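Local coordinates for beta-fructofuranosidase (Bifidobacterium adolescentis, PDB 6NOB), which probably hydrolyses terminal beta-fructofuranoside linkages, such as that of sucrose, as a member of glycoside hydrolase family 32, at residues A256-D261 with Y265-P270; A286-A291 with V354-E359; T222-T227 with S232-Y237; R372-P377 with R406-D411. All coordinates share one frame; numbering follows the deposited sequence.

Contact 1: A256-D261 with Y265-P270; sequences ALRAND and YDFRDP. With EDO (1,2-ethanediol), chain C.
Arg258 touches two aromatic side chains, Phe267 and Tyr265, each with a different part. Its CA sits over one face of the Phe267 ring, 4.3 Å from the centroid, in a CH-pi contact. Further out, CG of Arg258 comes to 3.4 Å from Phe267 CD2. The Arg258 chain bends at its third torsion (chi3 -45°), which carries the guanidinium across to Tyr265. There Tyr265 CD1 stands over the centre of the guanidinium, 3.6 Å above its plane. Relative to the Tyr265 ring, the group lies at the edge: Arg258 NH2 is 3.4 Å from Tyr265 CE1. The two planes are 57° apart, so this is not a flat stack. A 1,2-ethanediol, probably from the crystallisation liquor, holds the arginine at two points. Its O2 accepts from Arg258 N and its O1 from Arg258 NE, both at 2.8 Å. Phe263 meets Phe267 edge to face, and Thr290 of strand 285-295 also packs on it. The second segment runs into Arg268-Asp269-Pro270, which matches the RDP motif of family 32. The contact lies in the connection from strand 253-256, the last of one four-stranded sheet, to strand 268-273, an outermost strand of the next.

Contact 2: A286-A291 with V354-E359; sequences AYMVTA and VTWRYE
The methyl group of Met288 stands almost exactly over the centre of the six-membered ring of Trp356. Its CE is 3.7 Å from the centroid of that ring and only 2° off the ring normal. The sulfur lies further back: SD is 4.8 Å from the same centroid, above the face. CG of Met288 is anti to the backbone N (chi1 169°), and a bend at chi3 (-64°) turns the methyl down onto the ring. Nearer the backbone, Met288 CB meets the ring atom Trp356 CZ3 at 3.7 Å. Ala286 O approaches that same corner obliquely. A second, looser link is polar. One water joins Tyr287 OH to Glu359 OE2, while Tyr287 OH also bonds Asp282 N. Glu359 OE1 takes two N-H groups from Arg357, side-on, and bonds Ser345 OG as well. Strand 337-347 runs between strands 285-295 and 357-365, so the side chains reach past it. The result is a Met-aromatic contact within one blade-like sheet of the family 32 five-bladed beta-propeller.

Contact 3: T222-T227 with S232-Y237; sequences TRHLET and SSVTEY. With EDO (1,2-ethanediol), chain C.
Tyr237 lies across Arg223, its partner in an antiparallel hydrogen-bonded pair. The two backbones exchange bonds, Arg223 N to Tyr237 O at 2.9 Å and Tyr237 N to Arg223 O at 3.2 Å. CB of Tyr237 touches the bound ethanediol, whose O2 donates to Glu236 O, with C2 3.6 Å away. From there CG is held between the backbone N and the carbonyl carbon (chi1 50°), which lays the ring over its neighbour. CD1 and CE1 pass above Arg223 O. Along the other flank CD2 and CE2 lie over Arg223 CB, CE2 at 3.4 Å, and CZ and OH are also close. Arg223 CB therefore makes a CH-pi contact over the ring face, while the guanidinium runs on to Glu252. His224 and Glu236, a non-hydrogen-bonded pair, point to the other side of this beta hairpin. His224 ND1 gives its N-H to Glu236 OE2 at 2.6 Å, in the imidazole plane, with the carboxylate turned 75° to the ring. His224 NE2 donates to Glu226 OE1 at 2.9 Å. Glu236 OE2 also bridges to Arg268. With both nitrogens modelled as donors to carboxylates, the imidazole is probably protonated, its positive charge favoured by two acidic neighbours.

Contact 4: R372-P377 with R406-D411; sequences RTYECP and RWYAGD
Tyr374 and Tyr408 reach toward each other from opposite directions and meet through their hydroxyls. Tyr374 OH donates to Tyr408 OH at 2.8 Å. The acceptor lies at the edge of the Tyr374 ring, near its plane. Tyr374 OH, in turn, approaches the Tyr408 ring obliquely and is 3.3 Å from Tyr408 CZ. This is the close part. The rings do not stack, and already at Tyr374 CZ and Tyr408 CZ the separation is 4.3 Å. Tyr408 OH has a further partner in Asp365 OD2, so two groups hold this buried hydroxyl. Leu363 touches both tyrosines. Strand 385-396 pairs with both 374-375 and 405-415, in one antiparallel sheet of the family 32 beta-propeller. The sequence Glu375-Cys376-Pro377 matches the family's EC motif, and the chain turns a corner at Cys376. Beyond the hydroxyls the two segments hardly meet, and the buried area between them is only 79 Å². In segment 406-411, Arg406 turns elsewhere and makes a cation-pi contact with Trp428. Asp411, at the far end of that segment, is exposed to solvent.

In the fold
Along the chain the order is contact 3, contact 1, contact 2, contact 4. Contacts 3 and 1 lie about 10 Å apart between centres, as do contacts 1 and 2, while contacts 3 and 4 are about 22 Å apart. Contact 3 belongs to the sheet that ends with strand 253-256. Contact 1 leads from it to strand 268-273, the neighbour of strand 285-295 in the sheet of contact 2. Contact 4 lies in the following sheet. Contact 1 touches all the others: Glu236 bonds Phe267 N, the backbones of Arg268 and Ala291 are hydrogen-bonded, and Asp269 bonds Cys376 N. Successive propeller sheets are thereby joined around the RDP and EC motifs, which line the active site in family 32 relatives.

Contact 1: A256-D261 with Y265-P270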
loop_
_atom_site.group_PDB
_atom_site.type_symbol
_atom_site.label_atom_id
_atom_site.label_comp_id
_atom_site.label_asym_id
_atom_site.label_seq_id
_atom_site.Cartn_x
_atom_site.Cartn_y
_atom_site.Cartn_z
ATOM N N ALA A 256 3.582 13.938 18.253
ATOM C CA ALA A 256 4.370 14.888 17.468
ATOM C C ALA A 256 3.449 15.813 16.689
ATOM O O ALA A 256 2.611 15.346 15.909
ATOM C CB ALA A 256 5.320 14.156 16.518
ATOM N N LEU A 257 3.616 17.116 16.892
ATOM C CA LEU A 257 2.920 18.146 16.136
ATOM C C LEU A 257 3.896 18.853 15.203
ATOM O O LEU A 257 5.116 18.712 15.318
ATOM C CB LEU A 257 2.259 19.163 17.074
ATOM C CG LEU A 257 1.536 18.605 18.298
ATOM C CD1 LEU A 257 0.974 19.743 19.129
ATOM C CD2 LEU A 257 0.430 17.646 17.878
ATOM N N ARG A 258 3.340 19.620 14.267
ATOM C CA ARG A 258 4.164 20.450 13.396
ATOM C C ARG A 258 5.033 21.380 14.236
ATOM O O ARG A 258 4.539 22.073 15.131
ATOM C CB ARG A 258 3.281 21.249 12.433
ATOM C CG ARG A 258 2.524 20.370 11.436
ATOM C CD ARG A 258 1.787 21.169 10.372
ATOM N NE ARG A 258 1.064 22.297 10.943
ATOM C CZ ARG A 258 1.258 23.564 10.596
ATOM N NH1 ARG A 258 2.145 23.873 9.665
ATOM N NH2 ARG A 258 0.555 24.519 11.176
ATOM N N ALA A 259 6.338 21.377 13.953
ATOM C CA ALA A 259 7.284 22.058 14.832
ATOM C C ALA A 259 7.094 23.572 14.823
ATOM O O ALA A 259 7.344 24.227 15.839
ATOM C CB ALA A 259 8.718 21.696 14.446
ATOM N N ASN A 260 6.655 24.142 13.703
ATOM C CA ASN A 260 6.399 25.575 13.620
ATOM C C ASN A 260 5.445 25.834 12.460
ATOM O O ASN A 260 5.078 24.922 11.712
ATOM C CB ASN A 260 7.698 26.371 13.458
ATOM C CG ASN A 260 8.513 25.918 12.267
ATOM O OD1 ASN A 260 8.090 26.061 11.120
ATOM N ND2 ASN A 260 9.695 25.372 12.532
ATOM N N ASP A 261 5.061 27.102 12.305
ATOM C CA ASP A 261 4.077 27.491 11.301
ATOM C C ASP A 261 4.599 27.394 9.874
ATOM O O ASP A 261 3.799 27.487 8.938
ATOM C CB ASP A 261 3.586 28.914 11.575
ATOM C CG ASP A 261 2.751 29.011 12.839
ATOM O OD1 ASP A 261 2.164 27.986 13.249
ATOM O OD2 ASP A 261 2.681 30.113 13.422
ATOM N N TYR A 265 0.998 22.224 6.060
ATOM C CA TYR A 265 -0.120 21.578 6.738
ATOM C C TYR A 265 -0.123 20.076 6.488
ATOM O O TYR A 265 -0.513 19.300 7.369
ATOM C CB TYR A 265 -1.439 22.204 6.290
ATOM C CG TYR A 265 -1.638 23.613 6.798
ATOM C CD1 TYR A 265 -1.414 23.929 8.133
ATOM C CD2 TYR A 265 -2.045 24.630 5.941
ATOM C CE1 TYR A 265 -1.593 25.222 8.602
ATOM C CE2 TYR A 265 -2.223 25.920 6.398
ATOM C CZ TYR A 265 -1.997 26.211 7.727
ATOM O OH TYR A 265 -2.178 27.495 8.184
ATOM N N ASP A 266 0.309 19.650 5.302
ATOM C CA ASP A 266 0.576 18.240 5.044
ATOM C C ASP A 266 1.785 17.804 5.865
ATOM O O ASP A 266 2.904 18.279 5.637
ATOM C CB ASP A 266 0.828 18.014 3.555
ATOM C CG ASP A 266 -0.335 18.463 2.689
ATOM O OD1 ASP A 266 -1.384 17.788 2.716
ATOM O OD2 ASP A 266 -0.199 19.488 1.984
ATOM N N PHE A 267 1.562 16.900 6.817
ATOM C CA PHE A 267 2.592 16.505 7.770
ATOM C C PHE A 267 2.230 15.129 8.312
ATOM O O PHE A 267 1.601 15.025 9.371
ATOM C CB PHE A 267 2.694 17.556 8.882
ATOM C CG PHE A 267 3.553 17.152 10.051
ATOM C CD1 PHE A 267 4.915 16.949 9.896
ATOM C CD2 PHE A 267 3.001 17.017 11.317
ATOM C CE1 PHE A 267 5.706 16.592 10.977
ATOM C CE2 PHE A 267 3.785 16.666 12.398
ATOM C CZ PHE A 267 5.140 16.450 12.226
ATOM N N ARG A 268 2.598 14.064 7.598
ATOM C CA ARG A 268 1.956 12.777 7.827
ATOM C C ARG A 268 2.902 11.619 7.527
ATOM O O ARG A 268 4.046 11.801 7.097
ATOM C CB ARG A 268 0.688 12.662 6.980
ATOM C CG ARG A 268 0.924 12.756 5.483
ATOM C CD ARG A 268 -0.374 12.488 4.731
ATOM N NE ARG A 268 -0.321 12.927 3.341
ATOM C CZ ARG A 268 -0.575 14.168 2.940
ATOM N NH1 ARG A 268 -0.896 15.101 3.827
ATOM N NH2 ARG A 268 -0.506 14.477 1.652
ATOM N N ASP A 269 2.392 10.409 7.774
ATOM C CA ASP A 269 3.005 9.122 7.463
ATOM C C ASP A 269 4.302 8.907 8.239
ATOM O O ASP A 269 5.361 8.701 7.630
ATOM C CB ASP A 269 3.259 9.013 5.958
ATOM C CG ASP A 269 2.027 9.338 5.127
ATOM O OD1 ASP A 269 0.896 9.209 5.646
ATOM O OD2 ASP A 269 2.190 9.727 3.951
ATOM N N PRO A 270 4.264 8.910 9.572
ATOM C CA PRO A 270 5.506 8.750 10.339
ATOM C C PRO A 270 6.078 7.353 10.182
ATOM O O PRO A 270 5.352 6.356 10.222
ATOM C CB PRO A 270 5.065 9.007 11.784
ATOM C CG PRO A 270 3.632 8.582 11.800
ATOM C CD PRO A 270 3.080 8.959 10.450
HETATM C C1 EDO C . -1.113 20.913 14.323
HETATM O O1 EDO C . -0.434 21.543 13.229
HETATM C C2 EDO C . -0.713 19.446 14.442
HETATM O O2 EDO C . 0.626 19.239 13.970
#

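Contact 2: A286-A291 with V354-E359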
loop_
_atom_site.group_PDB
_atom_site.type_symbol
_atom_site.label_atom_id
_atom_site.label_comp_id
_atom_site.label_asym_id
_atom_site.label_seq_id
_atom_site.Cartn_x
_atom_site.Cartn_y
_atom_site.Cartn_z
ATOM N N ALA A 286 15.568 6.654 18.983
ATOM C CA ALA A 286 14.892 6.194 17.780
ATOM C C ALA A 286 14.567 7.389 16.895
ATOM O O ALA A 286 14.363 8.503 17.382
ATOM C CB ALA A 286 13.613 5.433 18.127
ATOM N N TYR A 287 14.516 7.152 15.588
ATOM C CA TYR A 287 14.376 8.228 14.619
ATOM C C TYR A 287 13.114 8.048 13.786
ATOM O O TYR A 287 12.771 6.931 13.388
ATOM C CB TYR A 287 15.617 8.311 13.725
ATOM C CG TYR A 287 16.784 8.928 14.457
ATOM C CD1 TYR A 287 17.593 8.157 15.284
ATOM C CD2 TYR A 287 17.052 10.289 14.355
ATOM C CE1 TYR A 287 18.654 8.720 15.974
ATOM C CE2 TYR A 287 18.110 10.862 15.038
ATOM C CZ TYR A 287 18.907 10.073 15.847
ATOM O OH TYR A 287 19.960 10.637 16.530
ATOM N N MET A 288 12.431 9.166 13.534
ATOM C CA MET A 288 11.147 9.194 12.846
ATOM C C MET A 288 11.230 10.188 11.697
ATOM O O MET A 288 11.585 11.355 11.907
ATOM C CB MET A 288 10.019 9.582 13.815
ATOM C CG MET A 288 8.677 9.910 13.158
ATOM S SD MET A 288 7.545 10.827 14.239
ATOM C CE MET A 288 7.250 9.653 15.561
ATOM N N VAL A 289 10.916 9.733 10.488
ATOM C CA VAL A 289 10.773 10.621 9.341
ATOM C C VAL A 289 9.293 10.887 9.123
ATOM O O VAL A 289 8.450 10.002 9.323
ATOM C CB VAL A 289 11.424 10.038 8.070
ATOM C CG1 VAL A 289 12.932 9.992 8.222
ATOM C CG2 VAL A 289 10.874 8.655 7.767
ATOM N N THR A 290 8.971 12.116 8.736
ATOM C CA THR A 290 7.614 12.499 8.391
ATOM C C THR A 290 7.644 13.223 7.053
ATOM O O THR A 290 8.658 13.810 6.664
ATOM C CB THR A 290 6.977 13.386 9.474
ATOM O OG1 THR A 290 7.960 14.282 10.007
ATOM C CG2 THR A 290 6.428 12.532 10.605
ATOM N N ALA A 291 6.522 13.165 6.344
ATOM C CA ALA A 291 6.401 13.747 5.015
ATOM C C ALA A 291 5.736 15.116 5.118
ATOM O O ALA A 291 4.619 15.228 5.632
ATOM C CB ALA A 291 5.600 12.827 4.096
ATOM N N VAL A 354 7.213 10.056 26.027
ATOM C CA VAL A 354 8.516 10.645 25.740
ATOM C C VAL A 354 8.355 11.633 24.595
ATOM O O VAL A 354 7.544 11.425 23.683
ATOM C CB VAL A 354 9.564 9.559 25.425
ATOM C CG1 VAL A 354 9.276 8.879 24.087
ATOM C CG2 VAL A 354 10.976 10.148 25.456
ATOM N N THR A 355 9.105 12.730 24.646
ATOM C CA THR A 355 8.939 13.770 23.644
ATOM C C THR A 355 9.791 13.479 22.416
ATOM O O THR A 355 10.798 12.768 22.476
ATOM C CB THR A 355 9.298 15.145 24.207
ATOM O OG1 THR A 355 10.687 15.177 24.557
ATOM C CG2 THR A 355 8.459 15.447 25.436
ATOM N N TRP A 356 9.377 14.051 21.291
ATOM C CA TRP A 356 10.044 13.850 20.013
ATOM C C TRP A 356 10.726 15.148 19.604
ATOM O O TRP A 356 10.062 16.172 19.413
ATOM C CB TRP A 356 9.048 13.369 18.958
ATOM C CG TRP A 356 8.656 11.947 19.208
ATOM C CD1 TRP A 356 7.657 11.503 20.025
ATOM C CD2 TRP A 356 9.290 10.775 18.679
ATOM N NE1 TRP A 356 7.616 10.129 20.022
ATOM C CE2 TRP A 356 8.609 9.658 19.204
ATOM C CE3 TRP A 356 10.358 10.563 17.802
ATOM C CZ2 TRP A 356 8.962 8.349 18.880
ATOM C CZ3 TRP A 356 10.708 9.262 17.485
ATOM C CH2 TRP A 356 10.012 8.173 18.023
ATOM N N ARG A 357 12.049 15.098 19.490
ATOM C CA ARG A 357 12.873 16.269 19.223
ATOM C C ARG A 357 13.008 16.481 17.721
ATOM O O ARG A 357 13.368 15.555 16.989
ATOM C CB ARG A 357 14.248 16.082 19.863
ATOM C CG ARG A 357 15.176 17.273 19.780
ATOM C CD ARG A 357 16.480 16.963 20.502
ATOM N NE ARG A 357 17.265 15.952 19.797
ATOM C CZ ARG A 357 18.267 15.266 20.340
ATOM N NH1 ARG A 357 18.605 15.476 21.606
ATOM N NH2 ARG A 357 18.929 14.370 19.620
ATOM N N TYR A 358 12.718 17.698 17.263
ATOM C CA TYR A 358 12.847 18.007 15.845
ATOM C C TYR A 358 14.320 18.114 15.468
ATOM O O TYR A 358 15.078 18.870 16.083
ATOM C CB TYR A 358 12.113 19.306 15.511
ATOM C CG TYR A 358 12.190 19.698 14.049
ATOM C CD1 TYR A 358 12.136 18.735 13.050
ATOM C CD2 TYR A 358 12.315 21.031 13.669
ATOM C CE1 TYR A 358 12.209 19.084 11.716
ATOM C CE2 TYR A 358 12.389 21.390 12.334
ATOM C CZ TYR A 358 12.336 20.410 11.362
ATOM O OH TYR A 358 12.409 20.752 10.031
ATOM N N GLU A 359 14.725 17.353 14.452
ATOM C CA GLU A 359 16.118 17.285 14.033
ATOM C C GLU A 359 16.389 18.008 12.720
ATOM O O GLU A 359 17.525 17.970 12.233
ATOM C CB GLU A 359 16.558 15.821 13.910
ATOM C CG GLU A 359 16.403 15.004 15.186
ATOM C CD GLU A 359 17.647 15.037 16.054
ATOM O OE1 GLU A 359 17.575 14.605 17.223
ATOM O OE2 GLU A 359 18.703 15.498 15.568
HETATM O O HOH W 1 20.596 13.021 16.408
#

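Contact 3: T222-T227 with S232-Y237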
loop_
_atom_site.group_PDB
_atom_site.type_symbol
_atom_site.label_atom_id
_atom_site.label_comp_id
_atom_site.label_asym_id
_atom_site.label_seq_id
_atom_site.Cartn_x
_atom_site.Cartn_y
_atom_site.Cartn_z
ATOM N N THR A 222 -0.627 8.920 11.628
ATOM C CA THR A 222 -1.129 10.270 11.426
ATOM C C THR A 222 -2.633 10.301 11.655
ATOM O O THR A 222 -3.360 9.442 11.146
ATOM C CB THR A 222 -0.816 10.769 10.014
ATOM O OG1 THR A 222 0.598 10.912 9.861
ATOM C CG2 THR A 222 -1.495 12.113 9.753
ATOM N N ARG A 223 -3.088 11.281 12.428
ATOM C CA ARG A 223 -4.499 11.629 12.502
ATOM C C ARG A 223 -4.732 12.849 11.622
ATOM O O ARG A 223 -3.971 13.819 11.689
ATOM C CB ARG A 223 -4.933 11.918 13.940
ATOM C CG ARG A 223 -5.175 10.675 14.779
ATOM C CD ARG A 223 -6.499 10.023 14.421
ATOM N NE ARG A 223 -6.654 8.722 15.064
ATOM C CZ ARG A 223 -7.654 7.882 14.816
ATOM N NH1 ARG A 223 -8.589 8.209 13.937
ATOM N NH2 ARG A 223 -7.715 6.716 15.445
ATOM N N HIS A 224 -5.768 12.788 10.791
ATOM C CA HIS A 224 -6.074 13.836 9.828
ATOM C C HIS A 224 -7.433 14.437 10.155
ATOM O O HIS A 224 -8.405 13.704 10.371
ATOM C CB HIS A 224 -6.064 13.279 8.401
ATOM C CG HIS A 224 -6.301 14.309 7.339
ATOM N ND1 HIS A 224 -5.282 14.845 6.582
ATOM C CD2 HIS A 224 -7.443 14.883 6.891
ATOM C CE1 HIS A 224 -5.783 15.712 5.721
ATOM N NE2 HIS A 224 -7.093 15.754 5.888
ATOM N N LEU A 225 -7.488 15.766 10.199
ATOM C CA LEU A 225 -8.730 16.505 10.390
ATOM C C LEU A 225 -8.741 17.665 9.411
ATOM O O LEU A 225 -7.807 18.473 9.399
ATOM C CB LEU A 225 -8.863 17.012 11.828
ATOM C CG LEU A 225 -9.925 18.084 12.064
ATOM C CD1 LEU A 225 -11.323 17.516 11.854
ATOM C CD2 LEU A 225 -9.779 18.672 13.458
ATOM N N GLU A 226 -9.791 17.751 8.596
ATOM C CA GLU A 226 -9.849 18.753 7.541
ATOM C C GLU A 226 -11.287 19.201 7.326
ATOM O O GLU A 226 -12.189 18.366 7.219
ATOM C CB GLU A 226 -9.272 18.203 6.233
ATOM C CG GLU A 226 -9.512 19.093 5.025
ATOM C CD GLU A 226 -8.902 18.532 3.756
ATOM O OE1 GLU A 226 -8.342 17.416 3.809
ATOM O OE2 GLU A 226 -8.987 19.203 2.705
ATOM N N THR A 227 -11.488 20.514 7.262
ATOM C CA THR A 227 -12.774 21.076 6.872
ATOM C C THR A 227 -12.908 20.986 5.356
ATOM O O THR A 227 -12.108 21.582 4.628
ATOM C CB THR A 227 -12.881 22.526 7.342
ATOM O OG1 THR A 227 -12.598 22.595 8.747
ATOM C CG2 THR A 227 -14.275 23.083 7.075
ATOM N N SER A 232 -6.479 25.124 3.877
ATOM C CA SER A 232 -5.794 25.766 4.991
ATOM C C SER A 232 -6.285 25.287 6.347
ATOM O O SER A 232 -5.735 25.715 7.368
ATOM C CB SER A 232 -5.947 27.285 4.886
ATOM O OG SER A 232 -7.196 27.709 5.401
ATOM N N SER A 233 -7.298 24.427 6.383
ATOM C CA SER A 233 -7.810 23.853 7.619
ATOM C C SER A 233 -7.216 22.485 7.927
ATOM O O SER A 233 -7.556 21.901 8.962
ATOM C CB SER A 233 -9.335 23.736 7.548
ATOM O OG SER A 233 -9.713 22.626 6.751
ATOM N N VAL A 234 -6.347 21.965 7.058
ATOM C CA VAL A 234 -5.808 20.620 7.245
ATOM C C VAL A 234 -5.004 20.576 8.537
ATOM O O VAL A 234 -4.060 21.351 8.729
ATOM C CB VAL A 234 -4.961 20.200 6.037
ATOM C CG1 VAL A 234 -4.071 19.016 6.394
ATOM C CG2 VAL A 234 -5.857 19.862 4.849
ATOM N N THR A 235 -5.381 19.666 9.429
ATOM C CA THR A 235 -4.751 19.507 10.737
ATOM C C THR A 235 -4.240 18.074 10.837
ATOM O O THR A 235 -5.021 17.147 11.076
ATOM C CB THR A 235 -5.744 19.826 11.853
ATOM O OG1 THR A 235 -6.332 21.112 11.619
ATOM C CG2 THR A 235 -5.057 19.830 13.210
ATOM N N GLU A 236 -2.936 17.886 10.653
ATOM C CA GLU A 236 -2.318 16.568 10.719
ATOM C C GLU A 236 -1.317 16.528 11.864
ATOM O O GLU A 236 -0.532 17.464 12.042
ATOM C CB GLU A 236 -1.642 16.213 9.390
ATOM C CG GLU A 236 -2.642 15.852 8.299
ATOM C CD GLU A 236 -1.989 15.382 7.014
ATOM O OE1 GLU A 236 -0.806 15.714 6.781
ATOM O OE2 GLU A 236 -2.666 14.680 6.232
ATOM N N TYR A 237 -1.353 15.443 12.635
ATOM C CA TYR A 237 -0.473 15.250 13.779
ATOM C C TYR A 237 -0.239 13.756 13.960
ATOM O O TYR A 237 -0.973 12.927 13.417
ATOM C CB TYR A 237 -1.060 15.879 15.050
ATOM C CG TYR A 237 -2.499 15.500 15.319
ATOM C CD1 TYR A 237 -3.546 16.187 14.710
ATOM C CD2 TYR A 237 -2.814 14.460 16.186
ATOM C CE1 TYR A 237 -4.862 15.843 14.955
ATOM C CE2 TYR A 237 -4.128 14.111 16.439
ATOM C CZ TYR A 237 -5.149 14.805 15.819
ATOM O OH TYR A 237 -6.462 14.463 16.063
HETATM C C1 EDO C . -1.113 20.913 14.323
HETATM O O1 EDO C . -0.434 21.543 13.229
HETATM C C2 EDO C . -0.713 19.446 14.442
HETATM O O2 EDO C . 0.626 19.239 13.970
#

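Contact 4: R372-P377 with R406-D411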
loop_
_atom_site.group_PDB
_atom_site.type_symbol
_atom_site.label_atom_id
_atom_site.label_comp_id
_atom_site.label_asym_id
_atom_site.label_seq_id
_atom_site.Cartn_x
_atom_site.Cartn_y
_atom_site.Cartn_z
ATOM N N ARG A 372 4.251 18.924 -4.820
ATOM C CA ARG A 372 3.587 19.583 -3.698
ATOM C C ARG A 372 4.248 19.226 -2.374
ATOM O O ARG A 372 4.610 20.112 -1.589
ATOM C CB ARG A 372 2.106 19.214 -3.657
ATOM C CG ARG A 372 1.401 19.779 -2.431
ATOM C CD ARG A 372 0.067 19.113 -2.170
ATOM N NE ARG A 372 -0.573 19.657 -0.976
ATOM C CZ ARG A 372 -1.447 20.658 -0.993
ATOM N NH1 ARG A 372 -1.786 21.219 -2.145
ATOM N NH2 ARG A 372 -1.981 21.096 0.139
ATOM N N THR A 373 4.409 17.934 -2.106
ATOM C CA THR A 373 4.873 17.467 -0.806
ATOM C C THR A 373 5.185 15.981 -0.916
ATOM O O THR A 373 4.889 15.336 -1.926
ATOM C CB THR A 373 3.826 17.732 0.285
ATOM O OG1 THR A 373 4.401 17.505 1.577
ATOM C CG2 THR A 373 2.617 16.825 0.102
ATOM N N TYR A 374 5.800 15.450 0.135
ATOM C CA TYR A 374 6.081 14.028 0.217
ATOM C C TYR A 374 4.862 13.271 0.730
ATOM O O TYR A 374 3.976 13.830 1.381
ATOM C CB TYR A 374 7.265 13.761 1.148
ATOM C CG TYR A 374 8.619 13.726 0.482
ATOM C CD1 TYR A 374 8.876 12.866 -0.580
ATOM C CD2 TYR A 374 9.651 14.540 0.931
ATOM C CE1 TYR A 374 10.123 12.830 -1.181
ATOM C CE2 TYR A 374 10.900 14.509 0.337
ATOM C CZ TYR A 374 11.130 13.651 -0.716
ATOM O OH TYR A 374 12.373 13.623 -1.308
ATOM N N GLU A 375 4.832 11.976 0.430
ATOM C CA GLU A 375 3.900 11.047 1.046
ATOM C C GLU A 375 4.628 9.736 1.311
ATOM O O GLU A 375 5.471 9.316 0.514
ATOM C CB GLU A 375 2.663 10.809 0.164
ATOM C CG GLU A 375 1.607 11.903 0.289
ATOM C CD GLU A 375 0.261 11.504 -0.287
ATOM O OE1 GLU A 375 0.229 10.944 -1.403
ATOM O OE2 GLU A 375 -0.768 11.756 0.377
ATOM N N CYS A 376 4.316 9.114 2.449
ATOM C CA CYS A 376 4.832 7.808 2.848
ATOM C C CYS A 376 6.356 7.743 2.793
ATOM O O CYS A 376 6.918 7.030 1.953
ATOM C CB CYS A 376 4.222 6.712 1.970
ATOM S SG CYS A 376 2.409 6.655 2.049
ATOM N N PRO A 377 7.054 8.455 3.672
ATOM C CA PRO A 377 8.516 8.404 3.678
ATOM C C PRO A 377 9.023 7.171 4.416
ATOM O O PRO A 377 8.280 6.465 5.099
ATOM C CB PRO A 377 8.900 9.684 4.419
ATOM C CG PRO A 377 7.792 9.854 5.410
ATOM C CD PRO A 377 6.537 9.356 4.718
ATOM N N ARG A 406 10.292 7.698 -5.195
ATOM C CA ARG A 406 11.720 7.862 -5.432
ATOM C C ARG A 406 12.522 7.312 -4.259
ATOM O O ARG A 406 12.133 7.477 -3.098
ATOM C CB ARG A 406 12.067 9.339 -5.648
ATOM C CG ARG A 406 13.459 9.582 -6.191
ATOM C CD ARG A 406 13.528 10.865 -7.011
ATOM N NE ARG A 406 14.716 10.890 -7.861
ATOM C CZ ARG A 406 14.776 10.356 -9.077
ATOM N NH1 ARG A 406 13.710 9.758 -9.593
ATOM N NH2 ARG A 406 15.903 10.418 -9.778
ATOM N N TRP A 407 13.644 6.661 -4.562
ATOM C CA TRP A 407 14.608 6.262 -3.546
ATOM C C TRP A 407 15.878 7.095 -3.677
ATOM O O TRP A 407 16.263 7.508 -4.774
ATOM C CB TRP A 407 14.947 4.764 -3.624
ATOM C CG TRP A 407 15.569 4.291 -4.916
ATOM C CD1 TRP A 407 14.930 3.672 -5.951
ATOM C CD2 TRP A 407 16.954 4.371 -5.294
ATOM N NE1 TRP A 407 15.823 3.373 -6.951
ATOM C CE2 TRP A 407 17.071 3.792 -6.574
ATOM C CE3 TRP A 407 18.102 4.884 -4.680
ATOM C CZ2 TRP A 407 18.290 3.707 -7.250
ATOM C CZ3 TRP A 407 19.312 4.803 -5.356
ATOM C CH2 TRP A 407 19.394 4.219 -6.627
ATOM N N TYR A 408 16.520 7.341 -2.536
ATOM C CA TYR A 408 17.744 8.135 -2.467
ATOM C C TYR A 408 18.733 7.394 -1.581
ATOM O O TYR A 408 18.421 7.094 -0.424
ATOM C CB TYR A 408 17.480 9.536 -1.900
ATOM C CG TYR A 408 16.221 10.225 -2.391
ATOM C CD1 TYR A 408 14.967 9.848 -1.923
ATOM C CD2 TYR A 408 16.292 11.276 -3.298
ATOM C CE1 TYR A 408 13.823 10.482 -2.361
ATOM C CE2 TYR A 408 15.151 11.917 -3.741
ATOM C CZ TYR A 408 13.920 11.517 -3.269
ATOM O OH TYR A 408 12.779 12.153 -3.705
ATOM N N ALA A 409 19.922 7.112 -2.107
ATOM C CA ALA A 409 20.927 6.335 -1.395
ATOM C C ALA A 409 22.183 7.170 -1.174
ATOM O O ALA A 409 22.611 7.913 -2.063
ATOM C CB ALA A 409 21.281 5.053 -2.160
ATOM N N GLY A 410 22.770 7.039 0.009
ATOM C CA GLY A 410 23.964 7.800 0.321
ATOM C C GLY A 410 24.415 7.572 1.745
ATOM O O GLY A 410 24.103 6.549 2.357
ATOM N N ASP A 411 25.159 8.543 2.269
ATOM C CA ASP A 411 25.717 8.476 3.612
ATOM C C ASP A 411 25.021 9.490 4.509
ATOM O O ASP A 411 24.924 10.672 4.161
ATOM C CB ASP A 411 27.224 8.742 3.593
ATOM C CG ASP A 411 27.948 7.917 2.550
ATOM O OD1 ASP A 411 27.558 6.751 2.333
ATOM O OD2 ASP A 411 28.908 8.436 1.943
#